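Local coordinates for protein polyketide synthase (Lyngbya majuscula 19L, PDB 3QIT) that probably releases the finished chain in curacin A biosynthesis as a decarboxylating thioesterase, forming a terminal alkene with elimination of sulfate, at residues B[28-33]-B[95-100]; B[59-64]-B[82-87]; B[101-106]-B[127-132]; B[107-112]-B[121-126]; B[232-237]-B[255-260]. All blocks are in the same frame, centred on the assembly; numbering follows the deposited sequence.

Interaction 1. Residues B[28-33]-B[95-100]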
# COMPACT_ATOMS: atom_id res chain seq x y z
N VAL B 28 19.63 -18.40 -14.51
CA VAL B 28 18.41 -18.35 -13.70
C VAL B 28 17.14 -18.29 -14.53
O VAL B 28 17.04 -17.52 -15.49
CB VAL B 28 18.46 -17.16 -12.71
CG1 VAL B 28 17.07 -16.96 -12.02
CG2 VAL B 28 19.59 -17.36 -11.68
N VAL B 29 16.15 -19.08 -14.12
CA VAL B 29 14.76 -18.88 -14.54
C VAL B 29 14.00 -18.43 -13.30
O VAL B 29 13.89 -19.19 -12.34
CB VAL B 29 14.12 -20.15 -15.11
CG1 VAL B 29 12.67 -19.91 -15.60
CG2 VAL B 29 14.96 -20.68 -16.32
N LEU B 30 13.51 -17.21 -13.33
CA LEU B 30 12.77 -16.65 -12.20
C LEU B 30 11.26 -16.78 -12.50
O LEU B 30 10.79 -16.23 -13.50
CB LEU B 30 13.18 -15.20 -11.96
CG LEU B 30 12.40 -14.40 -10.90
CD1 LEU B 30 12.56 -15.06 -9.54
CD2 LEU B 30 12.97 -12.99 -10.85
N CYS B 31 10.53 -17.48 -11.63
CA CYS B 31 9.11 -17.81 -11.85
C CYS B 31 8.26 -17.15 -10.75
O CYS B 31 8.55 -17.31 -9.56
CB CYS B 31 8.86 -19.31 -11.75
SG CYS B 31 9.85 -20.27 -12.95
N ILE B 32 7.21 -16.44 -11.16
CA ILE B 32 6.32 -15.73 -10.22
C ILE B 32 4.93 -16.39 -10.27
O ILE B 32 4.23 -16.35 -11.31
CB ILE B 32 6.21 -14.20 -10.58
CG1 ILE B 32 7.60 -13.57 -10.79
CG2 ILE B 32 5.41 -13.44 -9.49
CD1 ILE B 32 8.52 -13.62 -9.58
N HIS B 33 4.54 -17.01 -9.15
CA HIS B 33 3.22 -17.67 -9.03
C HIS B 33 2.06 -16.65 -8.95
O HIS B 33 2.28 -15.48 -8.79
CB HIS B 33 3.18 -18.62 -7.81
CG HIS B 33 3.25 -17.94 -6.48
ND1 HIS B 33 2.15 -17.33 -5.91
CD2 HIS B 33 4.27 -17.77 -5.60
CE1 HIS B 33 2.49 -16.82 -4.73
NE2 HIS B 33 3.76 -17.07 -4.52
N GLN B 95 23.18 -11.01 -14.41
CA GLN B 95 23.14 -11.53 -15.78
C GLN B 95 21.66 -11.54 -16.18
O GLN B 95 20.82 -11.96 -15.38
CB GLN B 95 23.64 -12.98 -15.85
CG GLN B 95 25.12 -13.19 -15.52
CD GLN B 95 26.05 -12.48 -16.49
OE1 GLN B 95 25.79 -12.40 -17.69
NE2 GLN B 95 27.15 -11.94 -15.96
N PRO B 96 21.33 -11.08 -17.41
CA PRO B 96 19.93 -11.13 -17.84
C PRO B 96 19.33 -12.53 -17.70
O PRO B 96 19.97 -13.53 -18.10
CB PRO B 96 19.99 -10.71 -19.31
CG PRO B 96 21.21 -9.80 -19.38
CD PRO B 96 22.21 -10.44 -18.42
N LEU B 97 18.13 -12.61 -17.13
CA LEU B 97 17.56 -13.90 -16.77
C LEU B 97 16.23 -14.13 -17.50
O LEU B 97 15.69 -13.22 -18.15
CB LEU B 97 17.36 -14.02 -15.24
CG LEU B 97 16.68 -12.88 -14.45
CD1 LEU B 97 15.18 -12.78 -14.75
CD2 LEU B 97 16.90 -13.08 -12.98
N LEU B 98 15.72 -15.35 -17.39
CA LEU B 98 14.43 -15.68 -17.98
C LEU B 98 13.39 -15.45 -16.90
O LEU B 98 13.53 -15.97 -15.81
CB LEU B 98 14.43 -17.15 -18.43
CG LEU B 98 15.42 -17.49 -19.55
CD1 LEU B 98 15.54 -19.00 -19.74
CD2 LEU B 98 15.04 -16.79 -20.87
N LEU B 99 12.39 -14.61 -17.19
CA LEU B 99 11.36 -14.26 -16.22
C LEU B 99 10.03 -14.84 -16.68
O LEU B 99 9.58 -14.54 -17.78
CB LEU B 99 11.23 -12.74 -16.08
CG LEU B 99 10.18 -12.21 -15.09
CD1 LEU B 99 10.39 -12.75 -13.68
CD2 LEU B 99 10.24 -10.68 -15.11
N VAL B 100 9.40 -15.65 -15.83
CA VAL B 100 8.18 -16.37 -16.18
C VAL B 100 7.15 -16.01 -15.11
O VAL B 100 7.47 -15.99 -13.92
CB VAL B 100 8.40 -17.88 -16.15
CG1 VAL B 100 7.13 -18.60 -16.66
CG2 VAL B 100 9.63 -18.25 -17.00
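In the parallel part of the central mixed sheet of the alpha/beta hydrolase fold, strands 28-32 and 97-102 run side by side, with Val-29, Leu-30 and Cys-31 paired to Leu-98, Leu-99 and Val-100; the short segments diverge by 18°. Four backbone hydrogen bonds lace them in the parallel manner. Leu-30 bonds to the residues flanking its partner Leu-99: Leu-30 N gives to Leu-98 O (2.8 Å) and Leu-30 O receives from Val-100 N (2.8 Å). The bond from Leu-98 N to Val-28 O, at 3.2 Å, is the longest of the set, while Ile-32 N closes the ladder on Val-100 O. Leu-30, Leu-99 and Ile-32 share one face, where Leu-99 packs on Ala-109 and Ile-112 of helix 104-115. The other face carries Val-29, Cys-31, Leu-98 and Val-100. There the branches of Val-29 divide the work: CG1 lies beside the carbonyl carbon, anti to N (chi1 -178°), and meets Val-100 CG2 at 3.7 Å, whereas CG2 meets Leu-98 CD1 at 3.9 Å. A glycine in place of Val-29 removes both methyls and would probably leave Leu-98 and Val-100 with a gap between them. On the Leu-30 face the two leucines lie alongside each other, pointing the same way, and Leu-99 CD1 fits against both Leu-30 CG (3.8 Å) and Leu-30 O (3.5 Å).

Interaction 2. Residues B[59-64]-B[82-87]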
# COMPACT_ATOMS: atom_id res chain seq x y z
N PRO B 59 10.04 -17.41 -5.84
CA PRO B 59 9.74 -16.83 -4.51
C PRO B 59 8.30 -17.08 -4.14
O PRO B 59 7.42 -17.08 -5.02
CB PRO B 59 9.96 -15.33 -4.71
CG PRO B 59 9.82 -15.12 -6.16
CD PRO B 59 10.30 -16.36 -6.84
N ASP B 60 8.05 -17.29 -2.85
CA ASP B 60 6.69 -17.21 -2.34
C ASP B 60 6.38 -15.70 -2.18
O ASP B 60 7.11 -14.97 -1.50
CB ASP B 60 6.58 -17.86 -0.95
CG ASP B 60 6.66 -19.39 -0.96
OD1 ASP B 60 6.15 -20.06 -1.88
OD2 ASP B 60 7.24 -19.94 -0.00
N LEU B 61 5.29 -15.23 -2.76
CA LEU B 61 4.89 -13.84 -2.52
C LEU B 61 4.52 -13.67 -1.05
O LEU B 61 4.14 -14.66 -0.40
CB LEU B 61 3.72 -13.47 -3.45
CG LEU B 61 4.04 -13.48 -4.95
CD1 LEU B 61 2.76 -13.21 -5.74
CD2 LEU B 61 5.16 -12.46 -5.28
N PHE B 62 4.66 -12.46 -0.49
CA PHE B 62 4.30 -12.27 0.93
C PHE B 62 2.88 -12.75 1.18
O PHE B 62 2.00 -12.61 0.32
CB PHE B 62 4.44 -10.81 1.37
CG PHE B 62 5.88 -10.36 1.59
CD1 PHE B 62 6.74 -11.08 2.42
CD2 PHE B 62 6.33 -9.20 0.99
CE1 PHE B 62 8.10 -10.63 2.61
CE2 PHE B 62 7.64 -8.75 1.18
CZ PHE B 62 8.53 -9.47 1.98
N GLY B 63 2.68 -13.36 2.34
CA GLY B 63 1.39 -13.96 2.69
C GLY B 63 1.09 -15.32 2.06
O GLY B 63 0.06 -15.91 2.34
N HIS B 64 2.00 -15.82 1.21
CA HIS B 64 1.79 -17.09 0.49
C HIS B 64 2.89 -18.05 0.89
O HIS B 64 3.97 -17.64 1.31
CB HIS B 64 1.93 -16.88 -1.02
CG HIS B 64 0.84 -16.04 -1.64
ND1 HIS B 64 0.74 -14.68 -1.45
CD2 HIS B 64 -0.17 -16.39 -2.46
CE1 HIS B 64 -0.30 -14.22 -2.13
NE2 HIS B 64 -0.88 -15.24 -2.74
N LEU B 82 5.61 -5.96 -6.06
CA LEU B 82 6.62 -5.53 -7.03
C LEU B 82 7.95 -5.23 -6.36
O LEU B 82 9.00 -5.61 -6.86
CB LEU B 82 6.13 -4.31 -7.81
CG LEU B 82 5.12 -4.66 -8.88
CD1 LEU B 82 4.59 -3.37 -9.52
CD2 LEU B 82 5.71 -5.60 -9.92
N ALA B 83 7.90 -4.56 -5.21
CA ALA B 83 9.13 -4.27 -4.47
C ALA B 83 9.81 -5.56 -4.02
O ALA B 83 11.04 -5.63 -3.95
CB ALA B 83 8.82 -3.33 -3.25
N GLN B 84 9.00 -6.54 -3.61
CA GLN B 84 9.50 -7.83 -3.18
C GLN B 84 10.22 -8.51 -4.34
O GLN B 84 11.32 -9.05 -4.16
CB GLN B 84 8.33 -8.73 -2.70
CG GLN B 84 8.78 -10.09 -2.17
CD GLN B 84 7.63 -11.09 -1.97
OE1 GLN B 84 6.43 -10.75 -2.06
NE2 GLN B 84 8.00 -12.33 -1.68
N ILE B 85 9.59 -8.54 -5.52
CA ILE B 85 10.24 -9.14 -6.71
C ILE B 85 11.55 -8.40 -7.10
O ILE B 85 12.55 -9.03 -7.41
CB ILE B 85 9.28 -9.27 -7.89
CG1 ILE B 85 8.16 -10.25 -7.54
CG2 ILE B 85 10.02 -9.74 -9.18
CD1 ILE B 85 6.96 -10.13 -8.44
N ASP B 86 11.52 -7.07 -7.08
CA ASP B 86 12.73 -6.24 -7.32
C ASP B 86 13.84 -6.63 -6.34
O ASP B 86 15.00 -6.80 -6.72
CB ASP B 86 12.40 -4.76 -7.17
CG ASP B 86 13.37 -3.82 -7.91
OD1 ASP B 86 13.96 -4.22 -8.95
OD2 ASP B 86 13.51 -2.66 -7.46
N ARG B 87 13.48 -6.79 -5.06
CA ARG B 87 14.46 -7.22 -4.06
C ARG B 87 15.07 -8.60 -4.39
O ARG B 87 16.28 -8.79 -4.26
CB ARG B 87 13.83 -7.24 -2.67
CG ARG B 87 14.77 -7.72 -1.57
CD ARG B 87 15.95 -6.75 -1.43
NE ARG B 87 16.91 -7.20 -0.43
CZ ARG B 87 17.95 -7.99 -0.70
NH1 ARG B 87 18.17 -8.42 -1.94
NH2 ARG B 87 18.78 -8.34 0.27
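A first torsion that sets CG anti to the backbone N (chi1 -177°), followed by an extended chain, carries the amide of Gln-84 from helix 78-91 to the backbone of Asp-60 and Phe-62. The two ends of the amide then grip one short piece of loop. Gln-84 NE2 donates to Asp-60 O at 2.8 Å, with the acceptor close to the amide plane, and Gln-84 OE1 accepts from Phe-62 N at 2.9 Å, the donor tilted from the plane of that carbonyl. Phe-62 answers with its ring, which lies over the amide it binds: Gln-84 CD sits 3.7 Å above the ring plane, displaced toward the rim, with the two planes 27° apart. Leu-61 adds an apolar touch, its CD2 reaching Ile-85 CD1 at 4.3 Å. The loop continues as a type II turn from Leu-61 to His-64, and Met-72 of the second subunit also packs on Phe-62. Because a donor and an acceptor of one buried amide each find a complementary backbone group, its orientation is probably fixed, and the loop after strand 55-59 is tied to the helix without a charge being buried between them.

Interaction 3. Residues B[101-106]-B[127-132]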
# COMPACT_ATOMS: atom_id res chain seq x y z
N GLY B 101 5.92 -15.73 -15.51
CA GLY B 101 4.87 -15.40 -14.51
C GLY B 101 3.58 -16.04 -14.94
O GLY B 101 3.35 -16.18 -16.14
N HIS B 102 2.75 -16.43 -13.98
CA HIS B 102 1.45 -17.04 -14.27
C HIS B 102 0.32 -16.20 -13.67
O HIS B 102 0.33 -15.92 -12.47
CB HIS B 102 1.35 -18.43 -13.66
CG HIS B 102 -0.01 -19.04 -13.82
ND1 HIS B 102 -0.86 -19.25 -12.75
CD2 HIS B 102 -0.67 -19.46 -14.92
CE1 HIS B 102 -1.99 -19.78 -13.20
NE2 HIS B 102 -1.91 -19.90 -14.51
N SER B 103 -0.65 -15.83 -14.51
CA SER B 103 -1.84 -15.05 -14.05
C SER B 103 -1.46 -13.74 -13.33
O SER B 103 -0.81 -12.89 -13.94
CB SER B 103 -2.76 -15.93 -13.20
OG SER B 103 -4.02 -15.29 -13.05
N MET B 104 -1.86 -13.53 -12.06
CA MET B 104 -1.31 -12.35 -11.33
C MET B 104 0.22 -12.24 -11.40
O MET B 104 0.78 -11.13 -11.46
CB MET B 104 -1.76 -12.31 -9.85
CG MET B 104 -1.23 -11.07 -9.12
SD MET B 104 -1.68 -11.05 -7.37
CE MET B 104 -0.51 -12.23 -6.73
N GLY B 105 0.91 -13.38 -11.35
CA GLY B 105 2.35 -13.38 -11.47
C GLY B 105 2.84 -12.88 -12.83
O GLY B 105 3.90 -12.30 -12.92
N ALA B 106 2.05 -13.12 -13.88
CA ALA B 106 2.38 -12.59 -15.20
C ALA B 106 2.22 -11.07 -15.23
O ALA B 106 3.04 -10.37 -15.82
CB ALA B 106 1.48 -13.24 -16.27
N GLU B 127 -0.79 -16.94 -19.32
CA GLU B 127 -2.16 -16.55 -18.96
C GLU B 127 -2.23 -15.16 -18.34
O GLU B 127 -2.70 -14.95 -17.21
CB GLU B 127 -2.79 -17.62 -18.07
CG GLU B 127 -3.14 -18.89 -18.88
CD GLU B 127 -4.46 -18.75 -19.60
OE1 GLU B 127 -5.48 -18.50 -18.90
OE2 GLU B 127 -4.50 -18.86 -20.86
N LEU B 128 -1.76 -14.19 -19.12
CA LEU B 128 -1.75 -12.80 -18.71
C LEU B 128 -3.18 -12.27 -18.70
O LEU B 128 -3.87 -12.36 -19.70
CB LEU B 128 -0.90 -11.98 -19.70
CG LEU B 128 -0.83 -10.48 -19.37
CD1 LEU B 128 0.13 -10.23 -18.19
CD2 LEU B 128 -0.42 -9.70 -20.63
N PRO B 129 -3.63 -11.73 -17.55
CA PRO B 129 -4.98 -11.13 -17.54
C PRO B 129 -4.97 -9.69 -18.05
O PRO B 129 -3.91 -9.08 -18.21
CB PRO B 129 -5.39 -11.20 -16.07
CG PRO B 129 -4.11 -11.40 -15.28
CD PRO B 129 -2.98 -11.73 -16.22
N LEU B 130 -6.15 -9.16 -18.34
CA LEU B 130 -6.27 -7.73 -18.60
C LEU B 130 -7.31 -7.24 -17.61
O LEU B 130 -8.30 -7.95 -17.35
CB LEU B 130 -6.75 -7.47 -20.02
CG LEU B 130 -5.77 -7.48 -21.19
CD1 LEU B 130 -6.48 -6.99 -22.47
CD2 LEU B 130 -4.54 -6.63 -20.90
N PRO B 131 -7.09 -6.04 -17.03
CA PRO B 131 -8.12 -5.40 -16.20
C PRO B 131 -9.39 -5.13 -17.00
O PRO B 131 -9.32 -4.76 -18.19
CB PRO B 131 -7.46 -4.07 -15.82
CG PRO B 131 -6.01 -4.28 -15.97
CD PRO B 131 -5.86 -5.23 -17.12
N ALA B 132 -10.54 -5.33 -16.37
CA ALA B 132 -11.82 -5.05 -17.02
C ALA B 132 -11.98 -3.56 -17.31
O ALA B 132 -11.43 -2.71 -16.59
CB ALA B 132 -12.98 -5.54 -16.15
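Pro-129 brings CD and CG of its ring over to the carbonyl of Ser-103, with Pro-129 CD 3.4 Å from Ser-103 O and Pro-129 CG a little farther off. Beside it, Ser-103 CA approaches Glu-127 O at 3.3 Å, a CA-H...O contact with an angle of 150° at the hydrogen. Leu-128 packs on the first turn of helix 104-115; its CG lies anti to N (chi1 180°), which brings CD1 to 3.8 Å from Ala-106 CB. His-102 takes a smaller share, its CD2 lying 4.2 Å from Glu-127 CB, while Ser-103 CB covers part of one ring face. The polar ends look elsewhere: Glu-127 OE1 binds His-269 ND1 and Ser-242 OG, OE2 takes Gly-239 N, and His-102 NE2 gives to His-269 O. The chain is bent hard at Ser-103, which has a positive phi (55°) right before the helix. The glycines on either side suit that bend, since a CB on Gly-101 would collide with Gly-105 O and one on Gly-105 would be crowded by His-102 O. The sharp strand-turn-helix with its Gly-X-Ser-X-Gly sequence is consistent with the nucleophile elbow of alpha/beta hydrolases, and the grouping of Ser-103, His-269 and Glu-127 with the catalytic triad of such a thioesterase.

Interaction 4. Residues B[107-112]-B[121-126]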
# COMPACT_ATOMS: atom_id res chain seq x y z
N MET B 107 1.17 -10.57 -14.57
CA MET B 107 0.98 -9.11 -14.43
C MET B 107 2.19 -8.52 -13.69
O MET B 107 2.77 -7.56 -14.15
CB MET B 107 -0.32 -8.78 -13.65
CG MET B 107 -0.56 -7.28 -13.48
SD MET B 107 0.36 -6.54 -12.10
CE MET B 107 -0.41 -7.28 -10.65
N LEU B 108 2.58 -9.14 -12.58
CA LEU B 108 3.76 -8.65 -11.84
C LEU B 108 5.04 -8.70 -12.66
O LEU B 108 5.87 -7.78 -12.60
CB LEU B 108 3.94 -9.37 -10.49
CG LEU B 108 2.81 -9.06 -9.49
CD1 LEU B 108 2.80 -10.15 -8.38
CD2 LEU B 108 2.97 -7.67 -8.88
N ALA B 109 5.18 -9.78 -13.42
CA ALA B 109 6.32 -9.95 -14.31
C ALA B 109 6.36 -8.84 -15.34
O ALA B 109 7.44 -8.31 -15.62
CB ALA B 109 6.28 -11.31 -14.98
N THR B 110 5.21 -8.46 -15.91
CA THR B 110 5.21 -7.36 -16.90
C THR B 110 5.67 -6.04 -16.27
O THR B 110 6.38 -5.24 -16.90
CB THR B 110 3.85 -7.12 -17.63
OG1 THR B 110 2.84 -6.69 -16.71
CG2 THR B 110 3.39 -8.37 -18.35
N ALA B 111 5.25 -5.80 -15.05
CA ALA B 111 5.61 -4.56 -14.39
C ALA B 111 7.10 -4.53 -14.10
O ALA B 111 7.78 -3.53 -14.40
CB ALA B 111 4.77 -4.35 -13.14
N ILE B 112 7.64 -5.62 -13.60
CA ILE B 112 9.08 -5.62 -13.30
C ILE B 112 9.94 -5.54 -14.57
O ILE B 112 10.95 -4.85 -14.57
CB ILE B 112 9.50 -6.73 -12.31
CG1 ILE B 112 10.82 -6.36 -11.60
CG2 ILE B 112 9.67 -8.04 -13.00
CD1 ILE B 112 10.70 -5.28 -10.54
N LYS B 121 16.26 -11.34 -20.03
CA LYS B 121 16.62 -11.89 -21.35
C LYS B 121 15.37 -12.17 -22.18
O LYS B 121 15.29 -11.81 -23.37
CB LYS B 121 17.45 -13.17 -21.17
CG LYS B 121 17.80 -13.93 -22.44
CD LYS B 121 18.43 -15.28 -22.06
CE LYS B 121 19.33 -15.84 -23.16
NZ LYS B 121 18.59 -16.24 -24.37
N GLU B 122 14.39 -12.82 -21.55
CA GLU B 122 13.09 -13.11 -22.19
C GLU B 122 12.01 -13.07 -21.13
O GLU B 122 12.22 -13.54 -20.01
CB GLU B 122 13.09 -14.49 -22.86
CG GLU B 122 11.73 -14.90 -23.51
CD GLU B 122 11.59 -14.46 -24.98
OE1 GLU B 122 12.62 -14.23 -25.63
OE2 GLU B 122 10.44 -14.35 -25.47
N LEU B 123 10.86 -12.52 -21.50
CA LEU B 123 9.71 -12.41 -20.62
C LEU B 123 8.66 -13.40 -21.11
O LEU B 123 8.20 -13.30 -22.25
CB LEU B 123 9.16 -10.99 -20.70
CG LEU B 123 7.96 -10.64 -19.84
CD1 LEU B 123 8.27 -10.75 -18.31
CD2 LEU B 123 7.45 -9.21 -20.20
N ILE B 124 8.29 -14.34 -20.25
CA ILE B 124 7.34 -15.41 -20.62
C ILE B 124 6.09 -15.20 -19.77
O ILE B 124 6.14 -15.36 -18.53
CB ILE B 124 7.95 -16.81 -20.40
CG1 ILE B 124 9.19 -16.95 -21.30
CG2 ILE B 124 6.92 -17.90 -20.76
CD1 ILE B 124 10.21 -17.90 -20.82
N LEU B 125 5.00 -14.82 -20.43
CA LEU B 125 3.77 -14.41 -19.74
C LEU B 125 2.72 -15.48 -19.92
O LEU B 125 2.17 -15.64 -21.00
CB LEU B 125 3.29 -13.05 -20.29
CG LEU B 125 4.36 -11.97 -20.15
CD1 LEU B 125 3.90 -10.69 -20.85
CD2 LEU B 125 4.68 -11.71 -18.67
N VAL B 126 2.48 -16.26 -18.86
CA VAL B 126 1.55 -17.39 -18.97
C VAL B 126 0.21 -16.96 -18.43
O VAL B 126 0.11 -16.58 -17.25
CB VAL B 126 2.06 -18.62 -18.19
CG1 VAL B 126 1.13 -19.83 -18.41
CG2 VAL B 126 3.47 -18.98 -18.66
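Leu-125 and Thr-110 meet crosswise, at about a right angle, where helix 104-115 lies on strand 120-126; the short segments run nearly antiparallel, at 156°, with 8.6 Å between their axes. Leu-125 holds CG anti to the carbonyl carbon (chi1 -57°), which lifts both its methyls off the strand toward the helix. CG2 of Thr-110 faces the fork of Leu-125, 3.4 Å from CD1 and 3.6 Å from CD2; the former is short for two carbons, but Thr-110 was modelled in two conformers, so the tightness is doubtful. In the conformer described, OG1 occupies the crowded position between N and the carbonyl carbon (chi1 65°), from which it donates to Met-107 O at 2.7 Å, one turn back along the helix. Met-107 O also accepts Ala-111 N, and the hydroxyl has a further partner in Tyr-223 OH. Its polar side thus engaged, the threonine turns its methyl to Leu-125. Leu-123 adopts the other common leucine form, CG anti to N, and this brings CD1 to Ala-109 CB at 3.9 Å and to Ala-109 O at 3.7 Å. Ala-109 CB is in turn 4.0 Å from Leu-125 CD2, so the alanine methyl lies against a methyl of each leucine. Replacing Leu-125 by an alanine removes CG and both methyls, and would probably leave Thr-110 CG2 without its strand partner and a gap beneath the helix. Across this interface of the beta-alpha-beta unit the touching groups are almost wholly apolar, so helix and sheet are held chiefly by burial and fit of shape.

Interaction 5. Residues B[232-237]-B[255-260]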
# COMPACT_ATOMS: atom_id res chain seq x y z
N VAL B 232 11.59 -5.66 -23.90
CA VAL B 232 12.23 -6.96 -23.83
C VAL B 232 11.51 -8.00 -24.68
O VAL B 232 10.30 -7.91 -24.91
CB VAL B 232 12.40 -7.49 -22.37
CG1 VAL B 232 13.24 -6.53 -21.54
CG2 VAL B 232 11.05 -7.78 -21.73
N PRO B 233 12.28 -8.98 -25.20
CA PRO B 233 11.66 -10.05 -25.99
C PRO B 233 10.63 -10.81 -25.17
O PRO B 233 10.91 -11.20 -24.03
CB PRO B 233 12.85 -10.96 -26.34
CG PRO B 233 14.03 -10.01 -26.36
CD PRO B 233 13.76 -9.10 -25.18
N THR B 234 9.45 -11.02 -25.74
CA THR B 234 8.31 -11.47 -24.94
C THR B 234 7.58 -12.60 -25.63
O THR B 234 7.49 -12.60 -26.84
CB THR B 234 7.33 -10.29 -24.67
OG1 THR B 234 8.03 -9.26 -23.95
CG2 THR B 234 6.11 -10.75 -23.85
N THR B 235 7.12 -13.59 -24.85
CA THR B 235 6.26 -14.65 -25.33
C THR B 235 4.99 -14.68 -24.50
O THR B 235 5.07 -14.83 -23.26
CB THR B 235 6.96 -16.01 -25.21
OG1 THR B 235 8.17 -15.97 -25.97
CG2 THR B 235 6.07 -17.15 -25.73
N LEU B 236 3.85 -14.50 -25.19
CA LEU B 236 2.53 -14.66 -24.58
C LEU B 236 2.09 -16.11 -24.70
O LEU B 236 1.97 -16.65 -25.81
CB LEU B 236 1.50 -13.71 -25.24
CG LEU B 236 1.77 -12.22 -25.07
CD1 LEU B 236 0.99 -11.38 -26.12
CD2 LEU B 236 1.41 -11.75 -23.62
N VAL B 237 1.83 -16.75 -23.56
CA VAL B 237 1.45 -18.15 -23.55
C VAL B 237 0.01 -18.30 -23.06
O VAL B 237 -0.34 -17.81 -21.99
CB VAL B 237 2.39 -18.99 -22.66
CG1 VAL B 237 2.08 -20.49 -22.77
CG2 VAL B 237 3.85 -18.67 -22.99
N MET B 255 -2.62 -6.73 -30.30
CA MET B 255 -2.56 -5.38 -30.89
C MET B 255 -1.62 -4.45 -30.12
O MET B 255 -0.94 -3.60 -30.69
CB MET B 255 -3.96 -4.74 -30.92
CG MET B 255 -4.94 -5.37 -31.90
SD MET B 255 -6.63 -4.83 -31.54
CE MET B 255 -7.41 -4.96 -33.14
N THR B 256 -1.61 -4.62 -28.80
CA THR B 256 -0.79 -3.79 -27.94
C THR B 256 0.68 -4.19 -27.96
O THR B 256 1.55 -3.32 -28.03
CB THR B 256 -1.37 -3.82 -26.52
OG1 THR B 256 -2.70 -3.28 -26.58
CG2 THR B 256 -0.53 -2.99 -25.57
N MET B 257 0.94 -5.49 -27.90
CA MET B 257 2.30 -6.02 -27.82
C MET B 257 2.64 -6.65 -29.16
O MET B 257 2.70 -7.88 -29.27
CB MET B 257 2.39 -7.07 -26.71
CG MET B 257 1.98 -6.57 -25.31
SD MET B 257 2.33 -7.79 -24.04
CE MET B 257 4.11 -7.70 -24.02
N THR B 258 2.86 -5.81 -30.17
CA THR B 258 3.00 -6.27 -31.58
C THR B 258 4.25 -7.11 -31.84
O THR B 258 4.31 -7.87 -32.82
CB THR B 258 2.96 -5.09 -32.58
OG1 THR B 258 3.95 -4.13 -32.21
CG2 THR B 258 1.57 -4.44 -32.61
N GLN B 259 5.25 -6.98 -30.97
CA GLN B 259 6.49 -7.73 -31.11
C GLN B 259 6.52 -9.03 -30.32
O GLN B 259 7.44 -9.82 -30.48
CB GLN B 259 7.72 -6.87 -30.79
CG GLN B 259 8.12 -5.92 -31.93
CD GLN B 259 8.23 -6.62 -33.29
OE1 GLN B 259 7.43 -6.37 -34.19
NE2 GLN B 259 9.22 -7.52 -33.43
N ALA B 260 5.50 -9.26 -29.48
CA ALA B 260 5.43 -10.50 -28.69
C ALA B 260 5.15 -11.72 -29.55
O ALA B 260 4.32 -11.69 -30.47
CB ALA B 260 4.37 -10.38 -27.60
O HOH W 1 9.43 -10.37 -28.54
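Thr-234 and Leu-236 face Met-257 and Ala-260 within the beta-alpha-beta crossover that leads from strand 234-239 through helix 247-256 to strand 261-265 at the edge of the sheet. Apolar contacts make up most of it. Met-257, just past the helix, is bent at its last torsion (chi3 70°), and this hooks CE back onto Thr-234 CG2 at 3.7 Å, the two side chains crossing at about a right angle. Its sulfur lies near Leu-236 as well, with Met-257 SD 4.1 Å from Leu-236 CD2. The other branch of the leucine is taken by Ala-260, whose CB touches Leu-236 CD1 at 3.8 Å. A second kind of contact is made by the backbone: Ala-260 CA makes a bent CA-H...O contact with Thr-234 O at 3.5 Å, at the place where the chain comes alongside strand 234-239 to begin the next strand. The approach is shaped by a type I turn from Met-257 to Ala-260, closed by Ala-260 N on Met-257 O. Hydrogen bonding forms the third group. Thr-234 OG1 donates to Val-232 O at 2.8 Å, and CG2, anti to N, meets the methionine. The main chains are joined through one water, which accepts from Thr-234 N at 2.9 Å and donates to Gln-259 O at 2.8 Å.

Along the chain, interaction 2 falls within the span bridged by interaction 1, interaction 4 within that bridged by interaction 3, and interaction 5 comes last. Interactions 1, 3, 4 and 5 all draw on the central mixed sheet, crossing its neighbouring strands in the order 28-32, 97-102, 120-126 and 234-239; interaction 2 pins a loop and helix 78-91 beside it. Interactions 3 and 4 share helix 104-115, their centres about 9 Å apart, while interactions 2 and 5, with centres about 24 Å apart, do not touch. The probable nucleophile elbow of interaction 3 follows the strand of interaction 1 and leads into the helix of interaction 4, and interactions 2 and 4 both reach the second subunit.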